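GTPase-activating protein GYP1 (Saccharomyces cerevisiae, PDB 1FKM) stimulates GTP hydrolysis by Ypt/Rab GTPases, chiefly Ypt1 and Ypt7, supplying catalytic arginine and glutamine fingers in trans through its TBC domain. Local coordinates at residues Phe232-Phe245 with Glu326-Lys338. Residues are numbered along the deposited sequence; the frame is centred on the assembly and turned at random.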
ATOM      1  N   PHE A 232       4.687 -18.983   2.534  1.00 25.77           N
ATOM      2  CA  PHE A 232       4.985 -17.760   3.261  1.00 24.80           C
ATOM      3  C   PHE A 232       4.907 -16.537   2.353  1.00 23.87           C
ATOM      4  O   PHE A 232       4.562 -15.445   2.799  1.00 26.45           O
ATOM      5  CB  PHE A 232       6.369 -17.851   3.934  1.00 26.99           C
ATOM      6  CG  PHE A 232       7.522 -17.946   2.970  1.00 25.53           C
ATOM      7  CD1 PHE A 232       8.037 -16.804   2.362  1.00 24.52           C
ATOM      8  CD2 PHE A 232       8.096 -19.181   2.675  1.00 24.99           C
ATOM      9  CE1 PHE A 232       9.106 -16.886   1.475  1.00 24.33           C
ATOM     10  CE2 PHE A 232       9.166 -19.277   1.789  1.00 26.09           C
ATOM     11  CZ  PHE A 232       9.674 -18.126   1.186  1.00 24.59           C
ATOM     12  N   ALA A 233       5.189 -16.734   1.070  1.00 20.47           N
ATOM     13  CA  ALA A 233       5.199 -15.639   0.108  1.00 20.70           C
ATOM     14  C   ALA A 233       3.843 -15.210  -0.442  1.00 21.85           C
ATOM     15  O   ALA A 233       3.718 -14.107  -0.981  1.00 20.47           O
ATOM     16  CB  ALA A 233       6.131 -15.980  -1.048  1.00 18.72           C
ATOM     17  N   PHE A 234       2.826 -16.057  -0.336  1.00 23.07           N
ATOM     18  CA  PHE A 234       1.538 -15.627  -0.860  1.00 25.02           C
ATOM     19  C   PHE A 234       1.113 -14.351  -0.137  1.00 24.52           C
ATOM     20  O   PHE A 234       0.687 -13.383  -0.765  1.00 24.02           O
ATOM     21  CB  PHE A 234       0.446 -16.679  -0.671  1.00 28.28           C
ATOM     22  CG  PHE A 234      -0.895 -16.222  -1.169  1.00 30.42           C
ATOM     23  CD1 PHE A 234      -1.181 -16.230  -2.528  1.00 32.30           C
ATOM     24  CD2 PHE A 234      -1.837 -15.695  -0.291  1.00 32.02           C
ATOM     25  CE1 PHE A 234      -2.385 -15.712  -3.011  1.00 34.15           C
ATOM     26  CE2 PHE A 234      -3.044 -15.175  -0.763  1.00 34.00           C
ATOM     27  CZ  PHE A 234      -3.315 -15.184  -2.124  1.00 32.84           C
ATOM     28  N   ARG A 235       1.238 -14.347   1.185  0.50 22.32           N
ATOM     29  CA  ARG A 235       0.847 -13.180   1.963  0.50 22.05           C
ATOM     30  C   ARG A 235       1.743 -11.987   1.634  0.50 21.44           C
ATOM     31  O   ARG A 235       1.271 -10.852   1.570  0.50 19.98           O
ATOM     32  CB  ARG A 235       0.909 -13.494   3.460  0.50 23.83           C
ATOM     33  CG  ARG A 235       0.163 -12.488   4.330  0.50 25.47           C
ATOM     34  CD  ARG A 235       0.218 -12.872   5.805  0.50 28.32           C
ATOM     35  NE  ARG A 235       1.566 -12.759   6.357  0.50 29.37           N
ATOM     36  CZ  ARG A 235       1.892 -13.082   7.604  0.50 29.63           C
ATOM     37  NH1 ARG A 235       0.970 -13.543   8.434  0.50 30.57           N
ATOM     38  NH2 ARG A 235       3.141 -12.936   8.024  0.50 30.48           N
ATOM     39  N   TRP A 236       3.032 -12.243   1.425  1.00 23.01           N
ATOM     40  CA  TRP A 236       3.973 -11.176   1.084  1.00 22.80           C
ATOM     41  C   TRP A 236       3.507 -10.484  -0.196  1.00 22.76           C
ATOM     42  O   TRP A 236       3.515  -9.259  -0.301  1.00 22.60           O
ATOM     43  CB  TRP A 236       5.375 -11.737   0.841  1.00 20.54           C
ATOM     44  CG  TRP A 236       6.096 -12.242   2.065  1.00 19.53           C
ATOM     45  CD1 TRP A 236       5.574 -12.464   3.306  1.00 19.41           C
ATOM     46  CD2 TRP A 236       7.480 -12.600   2.138  1.00 20.03           C
ATOM     47  NE1 TRP A 236       6.555 -12.941   4.153  1.00 19.99           N
ATOM     48  CE2 TRP A 236       7.732 -13.033   3.457  1.00 19.91           C
ATOM     49  CE3 TRP A 236       8.531 -12.596   1.210  1.00 20.17           C
ATOM     50  CZ2 TRP A 236       8.998 -13.461   3.874  1.00 20.46           C
ATOM     51  CZ3 TRP A 236       9.788 -13.020   1.624  1.00 21.63           C
ATOM     52  CH2 TRP A 236      10.009 -13.448   2.943  1.00 19.17           C
HETATM   53  N   MSE A 237       3.108 -11.287  -1.176  1.00 23.31           N
HETATM   54  CA  MSE A 237       2.655 -10.752  -2.454  1.00 25.27           C
HETATM   55  C   MSE A 237       1.252 -10.154  -2.396  1.00 23.36           C
HETATM   56  O   MSE A 237       1.024  -9.046  -2.878  1.00 23.12           O
HETATM   57  CB  MSE A 237       2.693 -11.848  -3.519  1.00 28.81           C
HETATM   58  CG  MSE A 237       3.740 -11.619  -4.581  1.00 36.96           C
HETATM   59 SE   MSE A 237       5.496 -11.323  -3.845  1.00 45.76          SE
HETATM   60  CE  MSE A 237       6.218 -13.102  -4.045  1.00 39.29           C
ATOM     61  N   ASN A 238       0.325 -10.891  -1.791  1.00 20.22           N
ATOM     62  CA  ASN A 238      -1.068 -10.474  -1.693  1.00 21.71           C
ATOM     63  C   ASN A 238      -1.278  -9.139  -0.974  1.00 23.76           C
ATOM     64  O   ASN A 238      -2.130  -8.347  -1.376  1.00 22.41           O
ATOM     65  CB  ASN A 238      -1.886 -11.573  -1.001  1.00 22.04           C
ATOM     66  CG  ASN A 238      -3.381 -11.419  -1.221  1.00 24.71           C
ATOM     67  OD1 ASN A 238      -3.836 -11.261  -2.355  1.00 24.26           O
ATOM     68  ND2 ASN A 238      -4.152 -11.478  -0.142  1.00 24.39           N
ATOM     69  N   CYS A 239      -0.498  -8.885   0.074  1.00 24.53           N
ATOM     70  CA  CYS A 239      -0.638  -7.642   0.838  1.00 26.01           C
ATOM     71  C   CYS A 239       0.576  -6.721   0.699  1.00 24.71           C
ATOM     72  O   CYS A 239       0.765  -5.815   1.506  1.00 22.72           O
ATOM     73  CB  CYS A 239      -0.860  -7.973   2.320  1.00 31.88           C
ATOM     74  SG  CYS A 239      -2.116  -9.241   2.623  1.00 42.38           S
ATOM     75  N   LEU A 240       1.387  -6.950  -0.330  1.00 25.23           N
ATOM     76  CA  LEU A 240       2.586  -6.153  -0.562  1.00 25.90           C
ATOM     77  C   LEU A 240       3.444  -5.981   0.701  1.00 25.69           C
ATOM     78  O   LEU A 240       3.838  -4.864   1.053  1.00 26.52           O
ATOM     79  CB  LEU A 240       2.215  -4.776  -1.134  1.00 29.67           C
ATOM     80  CG  LEU A 240       1.568  -4.739  -2.523  1.00 29.55           C
ATOM     81  CD1 LEU A 240       1.305  -3.295  -2.922  1.00 29.66           C
ATOM     82  CD2 LEU A 240       2.482  -5.405  -3.546  1.00 29.11           C
ATOM     83  N   LEU A 241       3.725  -7.095   1.374  1.00 21.66           N
ATOM     84  CA  LEU A 241       4.554  -7.112   2.585  1.00 21.85           C
ATOM     85  C   LEU A 241       4.009  -6.372   3.802  1.00 22.01           C
ATOM     86  O   LEU A 241       4.660  -6.325   4.849  1.00 20.22           O
ATOM     87  CB  LEU A 241       5.961  -6.584   2.269  1.00 23.42           C
ATOM     88  CG  LEU A 241       6.916  -7.539   1.545  1.00 25.92           C
ATOM     89  CD1 LEU A 241       8.215  -6.823   1.192  1.00 24.62           C
ATOM     90  CD2 LEU A 241       7.200  -8.733   2.440  1.00 22.47           C
HETATM   91  N   MSE A 242       2.810  -5.813   3.689  1.00 25.94           N
HETATM   92  CA  MSE A 242       2.232  -5.080   4.810  1.00 29.10           C
HETATM   93  C   MSE A 242       2.099  -5.872   6.101  1.00 30.79           C
HETATM   94  O   MSE A 242       2.245  -5.321   7.191  1.00 33.26           O
HETATM   95  CB  MSE A 242       0.857  -4.545   4.441  1.00 28.25           C
HETATM   96  CG  MSE A 242       0.868  -3.354   3.533  1.00 30.90           C
HETATM   97 SE   MSE A 242      -0.950  -2.752   3.382  1.00 32.55          SE
HETATM   98  CE  MSE A 242      -1.258  -2.317   5.245  1.00 28.00           C
ATOM     99  N   ARG A 243       1.816  -7.161   5.983  1.00 28.12           N
ATOM    100  CA  ARG A 243       1.639  -7.997   7.158  1.00 31.61           C
ATOM    101  C   ARG A 243       2.962  -8.427   7.780  1.00 30.78           C
ATOM    102  O   ARG A 243       2.975  -9.168   8.761  1.00 31.27           O
ATOM    103  CB  ARG A 243       0.812  -9.229   6.788  1.00 40.04           C
ATOM    104  CG  ARG A 243      -0.512  -8.885   6.120  1.00 46.26           C
ATOM    105  CD  ARG A 243      -1.511  -8.325   7.113  1.00 50.01           C
ATOM    106  NE  ARG A 243      -2.093  -9.386   7.930  1.00 56.09           N
ATOM    107  CZ  ARG A 243      -2.891 -10.336   7.455  1.00 58.97           C
ATOM    108  NH1 ARG A 243      -3.207 -10.357   6.168  1.00 61.00           N
ATOM    109  NH2 ARG A 243      -3.369 -11.272   8.264  1.00 61.30           N
ATOM    110  N   GLU A 244       4.068  -7.945   7.219  1.00 28.79           N
ATOM    111  CA  GLU A 244       5.394  -8.302   7.716  1.00 28.25           C
ATOM    112  C   GLU A 244       6.118  -7.133   8.380  1.00 26.68           C
ATOM    113  O   GLU A 244       7.240  -7.294   8.863  1.00 26.22           O
ATOM    114  CB  GLU A 244       6.276  -8.811   6.571  1.00 33.87           C
ATOM    115  CG  GLU A 244       5.560  -9.649   5.523  1.00 38.39           C
ATOM    116  CD  GLU A 244       4.774 -10.783   6.126  1.00 39.09           C
ATOM    117  OE1 GLU A 244       5.332 -11.495   6.985  1.00 42.91           O
ATOM    118  OE2 GLU A 244       3.603 -10.968   5.737  1.00 41.56           O
ATOM    119  N   PHE A 245       5.488  -5.960   8.388  1.00 23.30           N
ATOM    120  CA  PHE A 245       6.099  -4.766   8.972  1.00 22.67           C
ATOM    121  C   PHE A 245       5.099  -3.939   9.765  1.00 23.57           C
ATOM    122  O   PHE A 245       3.889  -4.133   9.650  1.00 23.45           O
ATOM    123  CB  PHE A 245       6.665  -3.854   7.872  1.00 23.99           C
ATOM    124  CG  PHE A 245       7.751  -4.474   7.047  1.00 22.16           C
ATOM    125  CD1 PHE A 245       9.042  -4.589   7.552  1.00 23.25           C
ATOM    126  CD2 PHE A 245       7.496  -4.908   5.754  1.00 24.13           C
ATOM    127  CE1 PHE A 245      10.073  -5.130   6.776  1.00 23.47           C
ATOM    128  CE2 PHE A 245       8.514  -5.446   4.969  1.00 25.20           C
ATOM    129  CZ  PHE A 245       9.808  -5.557   5.484  1.00 24.68           C
ATOM    130  N   GLU A 326       7.260  -6.140 -10.493  1.00 24.50           N
ATOM    131  CA  GLU A 326       8.687  -6.380 -10.674  1.00 25.89           C
ATOM    132  C   GLU A 326       9.493  -5.886  -9.478  1.00 22.61           C
ATOM    133  O   GLU A 326      10.239  -6.650  -8.872  1.00 22.44           O
ATOM    134  CB  GLU A 326       9.175  -5.689 -11.948  1.00 49.99           C
ATOM    135  CG  GLU A 326      10.672  -5.798 -12.187  1.00 59.16           C
ATOM    136  CD  GLU A 326      11.122  -5.026 -13.414  1.00 65.30           C
ATOM    137  OE1 GLU A 326      10.255  -4.481 -14.131  1.00 69.46           O
ATOM    138  OE2 GLU A 326      12.345  -4.963 -13.662  1.00 68.52           O
ATOM    139  N   PHE A 327       9.340  -4.614  -9.131  1.00 22.36           N
ATOM    140  CA  PHE A 327      10.082  -4.068  -8.004  1.00 21.43           C
ATOM    141  C   PHE A 327       9.771  -4.816  -6.707  1.00 20.81           C
ATOM    142  O   PHE A 327      10.666  -5.073  -5.899  1.00 19.47           O
ATOM    143  CB  PHE A 327       9.769  -2.580  -7.813  1.00 23.52           C
ATOM    144  CG  PHE A 327      10.614  -1.924  -6.762  1.00 23.90           C
ATOM    145  CD1 PHE A 327      12.004  -1.903  -6.886  1.00 23.44           C
ATOM    146  CD2 PHE A 327      10.031  -1.350  -5.636  1.00 23.60           C
ATOM    147  CE1 PHE A 327      12.803  -1.319  -5.897  1.00 23.26           C
ATOM    148  CE2 PHE A 327      10.818  -0.766  -4.643  1.00 24.40           C
ATOM    149  CZ  PHE A 327      12.210  -0.750  -4.773  1.00 24.75           C
ATOM    150  N   HIS A 328       8.505  -5.175  -6.510  1.00 18.48           N
ATOM    151  CA  HIS A 328       8.115  -5.876  -5.296  1.00 19.05           C
ATOM    152  C   HIS A 328       8.797  -7.230  -5.172  1.00 17.28           C
ATOM    153  O   HIS A 328       9.171  -7.642  -4.074  1.00 17.74           O
ATOM    154  CB  HIS A 328       6.595  -6.062  -5.221  1.00 17.50           C
ATOM    155  CG  HIS A 328       6.126  -6.589  -3.900  1.00 22.61           C
ATOM    156  ND1 HIS A 328       6.367  -5.931  -2.712  1.00 22.94           N
ATOM    157  CD2 HIS A 328       5.463  -7.724  -3.573  1.00 23.10           C
ATOM    158  CE1 HIS A 328       5.874  -6.638  -1.711  1.00 23.65           C
ATOM    159  NE2 HIS A 328       5.322  -7.732  -2.205  1.00 23.61           N
ATOM    160  N   VAL A 329       8.956  -7.925  -6.293  1.00 19.85           N
ATOM    161  CA  VAL A 329       9.607  -9.232  -6.276  1.00 19.62           C
ATOM    162  C   VAL A 329      11.052  -9.096  -5.799  1.00 20.52           C
ATOM    163  O   VAL A 329      11.539  -9.933  -5.048  1.00 19.01           O
ATOM    164  CB  VAL A 329       9.592  -9.897  -7.670  1.00 33.11           C
ATOM    165  CG1 VAL A 329      10.500 -11.118  -7.683  1.00 35.77           C
ATOM    166  CG2 VAL A 329       8.173 -10.316  -8.023  1.00 36.32           C
ATOM    167  N   PHE A 330      11.740  -8.044  -6.232  1.00 19.90           N
ATOM    168  CA  PHE A 330      13.118  -7.848  -5.795  1.00 19.13           C
ATOM    169  C   PHE A 330      13.207  -7.463  -4.323  1.00 19.44           C
ATOM    170  O   PHE A 330      14.146  -7.867  -3.630  1.00 20.96           O
ATOM    171  CB  PHE A 330      13.821  -6.816  -6.679  1.00 18.98           C
ATOM    172  CG  PHE A 330      14.219  -7.364  -8.019  1.00 21.74           C
ATOM    173  CD1 PHE A 330      15.378  -8.124  -8.148  1.00 21.58           C
ATOM    174  CD2 PHE A 330      13.410  -7.179  -9.138  1.00 21.48           C
ATOM    175  CE1 PHE A 330      15.726  -8.697  -9.372  1.00 23.94           C
ATOM    176  CE2 PHE A 330      13.749  -7.745 -10.370  1.00 22.23           C
ATOM    177  CZ  PHE A 330      14.912  -8.509 -10.487  1.00 25.08           C
ATOM    178  N   VAL A 331      12.238  -6.685  -3.842  1.00 16.12           N
ATOM    179  CA  VAL A 331      12.215  -6.305  -2.432  1.00 17.36           C
ATOM    180  C   VAL A 331      12.000  -7.581  -1.607  1.00 17.84           C
ATOM    181  O   VAL A 331      12.624  -7.768  -0.561  1.00 17.21           O
ATOM    182  CB  VAL A 331      11.071  -5.302  -2.134  1.00 18.06           C
ATOM    183  CG1 VAL A 331      10.929  -5.087  -0.630  1.00 16.72           C
ATOM    184  CG2 VAL A 331      11.354  -3.980  -2.819  1.00 18.88           C
ATOM    185  N   CYS A 332      11.113  -8.457  -2.077  1.00 17.74           N
ATOM    186  CA  CYS A 332      10.846  -9.706  -1.369  1.00 19.59           C
ATOM    187  C   CYS A 332      12.074 -10.607  -1.357  1.00 20.40           C
ATOM    188  O   CYS A 332      12.352 -11.270  -0.361  1.00 20.23           O
ATOM    189  CB  CYS A 332       9.671 -10.453  -2.003  1.00 23.47           C
ATOM    190  SG  CYS A 332       8.053  -9.728  -1.639  1.00 23.39           S
ATOM    191  N   ALA A 333      12.806 -10.632  -2.464  1.00 20.37           N
ATOM    192  CA  ALA A 333      14.011 -11.454  -2.546  1.00 21.06           C
ATOM    193  C   ALA A 333      15.077 -10.925  -1.580  1.00 22.20           C
ATOM    194  O   ALA A 333      15.701 -11.698  -0.851  1.00 21.73           O
ATOM    195  CB  ALA A 333      14.548 -11.458  -3.982  1.00 21.54           C
ATOM    196  N   ALA A 334      15.282  -9.611  -1.569  1.00 21.84           N
ATOM    197  CA  ALA A 334      16.277  -9.010  -0.683  1.00 21.66           C
ATOM    198  C   ALA A 334      15.885  -9.200   0.781  1.00 21.58           C
ATOM    199  O   ALA A 334      16.744  -9.412   1.642  1.00 22.05           O
ATOM    200  CB  ALA A 334      16.440  -7.522  -1.003  1.00 22.49           C
ATOM    201  N   PHE A 335      14.584  -9.128   1.057  1.00 20.68           N
ATOM    202  CA  PHE A 335      14.056  -9.300   2.409  1.00 21.49           C
ATOM    203  C   PHE A 335      14.367 -10.718   2.884  1.00 23.09           C
ATOM    204  O   PHE A 335      14.927 -10.918   3.968  1.00 25.27           O
ATOM    205  CB  PHE A 335      12.537  -9.069   2.406  1.00 20.71           C
ATOM    206  CG  PHE A 335      11.894  -9.151   3.770  1.00 20.32           C
ATOM    207  CD1 PHE A 335      12.327  -8.338   4.814  1.00 22.78           C
ATOM    208  CD2 PHE A 335      10.818 -10.004   3.992  1.00 20.55           C
ATOM    209  CE1 PHE A 335      11.688  -8.371   6.063  1.00 20.17           C
ATOM    210  CE2 PHE A 335      10.175 -10.041   5.234  1.00 24.12           C
ATOM    211  CZ  PHE A 335      10.614  -9.220   6.266  1.00 23.43           C
ATOM    212  N   LEU A 336      14.005 -11.696   2.057  1.00 21.68           N
ATOM    213  CA  LEU A 336      14.240 -13.099   2.375  1.00 22.79           C
ATOM    214  C   LEU A 336      15.721 -13.408   2.554  1.00 24.89           C
ATOM    215  O   LEU A 336      16.113 -14.017   3.547  1.00 25.21           O
ATOM    216  CB  LEU A 336      13.680 -13.996   1.268  1.00 23.89           C
ATOM    217  CG  LEU A 336      13.879 -15.508   1.454  1.00 23.61           C
ATOM    218  CD1 LEU A 336      13.174 -15.978   2.734  1.00 21.69           C
ATOM    219  CD2 LEU A 336      13.326 -16.240   0.245  1.00 23.16           C
ATOM    220  N   ILE A 337      16.534 -12.994   1.586  1.00 25.05           N
ATOM    221  CA  ILE A 337      17.968 -13.259   1.626  1.00 27.54           C
ATOM    222  C   ILE A 337      18.630 -12.711   2.886  1.00 27.95           C
ATOM    223  O   ILE A 337      19.649 -13.234   3.337  1.00 27.54           O
ATOM    224  CB  ILE A 337      18.676 -12.681   0.373  1.00 41.28           C
ATOM    225  CG1 ILE A 337      18.127 -13.355  -0.888  1.00 43.79           C
ATOM    226  CG2 ILE A 337      20.181 -12.903   0.461  1.00 43.15           C
ATOM    227  CD1 ILE A 337      18.245 -14.861  -0.896  1.00 43.85           C
ATOM    228  N   LYS A 338      18.049 -11.664   3.459  1.00 28.58           N
ATOM    229  CA  LYS A 338      18.606 -11.082   4.669  1.00 32.02           C
ATOM    230  C   LYS A 338      18.614 -12.114   5.798  1.00 31.98           C
ATOM    231  O   LYS A 338      19.493 -12.092   6.664  1.00 31.73           O
ATOM    232  CB  LYS A 338      17.791  -9.859   5.095  1.00 42.15           C
ATOM    233  CG  LYS A 338      18.286  -9.204   6.373  1.00 47.91           C
ATOM    234  CD  LYS A 338      17.487  -7.956   6.704  1.00 52.57           C
ATOM    235  CE  LYS A 338      17.952  -7.332   8.016  1.00 57.14           C
ATOM    236  NZ  LYS A 338      19.391  -6.950   7.975  1.00 59.50           N
TER
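W236 and F335 meet edge to face at the apolar centre. The edge of F335 points at the face of the W236 six-membered ring, with centroids 5.2 Å apart and planes at 63°. L241 CD2 lies over the same indole face, and F232 CD1 covers the opposite one. L336 CB sits at the indole edge, 4.0 Å from W236 CZ3. F245 meets F335 obliquely, planes at 51°, its CZ 3.4 Å from F335 CE1, and the three rings form an aromatic cluster. Next to it, C332 SG packs against M237 SE at 3.7 Å and touches L241 CG. M237 is selenomethionine.

H328 lies at the polar edge. Its CG is anti to the backbone N (chi1 -171°), which carries the ring across to the 232-245 segment. There L240 CD2 stands over the centre of one face, 3.8 Å from the ring centroid. C332 SG, one helical turn on in H328's own helix, lies over the rim of the opposite face. H328 NE2 donates to W236 O at 3.0 Å, with the oxygen in the imidazole plane and the nitrogen above the carbonyl plane. W236 O also accepts from L241 N, so two donors grip it. H328 ND1 is hydrogen-bonded to Y257 OH of helix 247-261, and bonds at both nitrogens probably fix the ring's rotation. A leucine in place of H328 would probably cost W236 O its second donor and leave Y257 OH without its mate.

The bond from L241 N to W236 O and a weak one from L240 N to M237 O make a Schellman motif, with L240 at positive phi, that ends helix 230-238. H328 thus bonds to a helix C-terminus, joining helix 230-238 and its following turn to helix 324-338 within the buried core of the all-helical TBC Rab-GAP fold.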